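Local coordinates for protein biotin transporter BioY (Lactococcus lactis subsp. cremoris, PDB 4DVE) that binds biotin within the membrane as the substrate-specific S component of an energy-coupling factor transporter, and probably delivers the vitamin to the ATP-driven module for uptake, at residues N127-G130 against E131-I134. Residues are numbered along the deposited sequence; the frame is centred on the assembly and turned at random.
Sequences NWFG and ELII
Phe129 and Ile133, one helical turn apart, make an apolar contact on the outer side of this first turn. Ile133 CG1 sits over one face of the Phe129 ring, 4.2 Å from its centroid and 19° off the normal, a CH-pi contact; the offset is toward the rim, where Ile133 CD1 reaches Phe129 CZ at 3.7 Å. With CG anti to the backbone N (chi1 -168°), the phenyl group swings forward along the helix, although its CB starts off away from the next turn. Leu132 CD2 approaches the same ring obliquely, 4.3 Å from CD1 of Phe129. Asn127 is the N-cap: its OD1 accepts from Gly130 N at 3.0 Å, the donor standing 61° out of the amide plane rather than on a lone pair. Main-chain bonds of i to i+4 spacing run from Glu131 N to Asn127 O (3.2 Å) through Ile134 N to Gly130 O (3.0 Å). Glu131, buried, extends its carboxylate to salt bridges with Arg185 (from OE2) and Arg188 (from OE1). These bridges, with Leu132 against Ile178 and Val181, join the start of helix 128-155 to helix 170-189, while Ile134 packs on Phe116 and Leu117 of helix 100-119.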
loop_
_atom_site.group_PDB
_atom_site.type_symbol
_atom_site.label_atom_id
_atom_site.label_comp_id
_atom_site.label_asym_id
_atom_site.label_seq_id
_atom_site.Cartn_x
_atom_site.Cartn_y
_atom_site.Cartn_z
ATOM N N ASN A 127 16.944 12.321 -4.723
ATOM C CA ASN A 127 17.141 11.489 -3.549
ATOM C C ASN A 127 16.229 10.238 -3.559
ATOM O O ASN A 127 15.285 10.130 -2.786
ATOM C CB ASN A 127 16.920 12.328 -2.288
ATOM C CG ASN A 127 17.372 11.620 -1.029
ATOM O OD1 ASN A 127 18.015 10.562 -1.087
ATOM N ND2 ASN A 127 17.050 12.204 0.119
ATOM N N TRP A 128 16.531 9.306 -4.457
ATOM C CA TRP A 128 15.738 8.096 -4.617
ATOM C C TRP A 128 15.955 7.166 -3.430
ATOM O O TRP A 128 15.066 6.378 -3.100
ATOM C CB TRP A 128 16.047 7.414 -5.959
ATOM C CG TRP A 128 17.455 6.895 -6.113
ATOM C CD1 TRP A 128 18.495 7.453 -6.847
ATOM C CD2 TRP A 128 18.017 5.660 -5.528
ATOM N NE1 TRP A 128 19.637 6.682 -6.745
ATOM C CE2 TRP A 128 19.401 5.586 -5.970
ATOM C CE3 TRP A 128 17.516 4.653 -4.709
ATOM C CZ2 TRP A 128 20.235 4.540 -5.591
ATOM C CZ3 TRP A 128 18.359 3.608 -4.339
ATOM C CH2 TRP A 128 19.687 3.556 -4.769
ATOM N N PHE A 129 17.106 7.272 -2.759
ATOM C CA PHE A 129 17.348 6.453 -1.567
ATOM C C PHE A 129 16.502 6.925 -0.378
ATOM O O PHE A 129 15.941 6.089 0.328
ATOM C CB PHE A 129 18.831 6.355 -1.165
ATOM C CG PHE A 129 19.089 5.287 -0.127
ATOM C CD1 PHE A 129 18.811 3.952 -0.406
ATOM C CD2 PHE A 129 19.576 5.615 1.131
ATOM C CE1 PHE A 129 19.025 2.955 0.542
ATOM C CE2 PHE A 129 19.780 4.628 2.085
ATOM C CZ PHE A 129 19.507 3.294 1.793
ATOM N N GLY A 130 16.425 8.244 -0.166
ATOM C CA GLY A 130 15.451 8.834 0.764
ATOM C C GLY A 130 14.015 8.351 0.508
ATOM O O GLY A 130 13.305 7.946 1.429
ATOM N N GLU A 131 13.596 8.355 -0.745
ATOM C CA GLU A 131 12.264 7.887 -1.084
ATOM C C GLU A 131 12.083 6.412 -0.690
ATOM O O GLU A 131 11.037 6.040 -0.126
ATOM C CB GLU A 131 11.980 8.070 -2.580
ATOM C CG GLU A 131 10.582 7.635 -3.039
ATOM C CD GLU A 131 10.071 8.455 -4.222
ATOM O OE1 GLU A 131 8.934 8.220 -4.714
ATOM O OE2 GLU A 131 10.813 9.352 -4.675
ATOM N N LEU A 132 13.093 5.592 -0.983
ATOM C CA LEU A 132 13.056 4.163 -0.675
ATOM C C LEU A 132 12.929 3.933 0.840
ATOM O O LEU A 132 12.178 3.075 1.281
ATOM C CB LEU A 132 14.293 3.424 -1.233
ATOM C CG LEU A 132 14.400 1.918 -0.917
ATOM C CD1 LEU A 132 13.155 1.140 -1.357
ATOM C CD2 LEU A 132 15.666 1.309 -1.532
ATOM N N ILE A 133 13.646 4.726 1.623
ATOM C CA ILE A 133 13.572 4.590 3.061
ATOM C C ILE A 133 12.179 4.966 3.589
ATOM O O ILE A 133 11.656 4.287 4.465
ATOM C CB ILE A 133 14.682 5.390 3.768
ATOM C CG1 ILE A 133 16.071 4.829 3.389
ATOM C CG2 ILE A 133 14.457 5.389 5.281
ATOM C CD1 ILE A 133 16.211 3.308 3.503
ATOM N N ILE A 134 11.585 6.033 3.059
ATOM C CA ILE A 134 10.202 6.412 3.417
ATOM C C ILE A 134 9.215 5.298 3.051
ATOM O O ILE A 134 8.323 4.925 3.855
ATOM C CB ILE A 134 9.794 7.764 2.774
ATOM C CG1 ILE A 134 10.645 8.895 3.359
ATOM C CG2 ILE A 134 8.296 8.065 2.962
ATOM C CD1 ILE A 134 10.677 10.130 2.456
#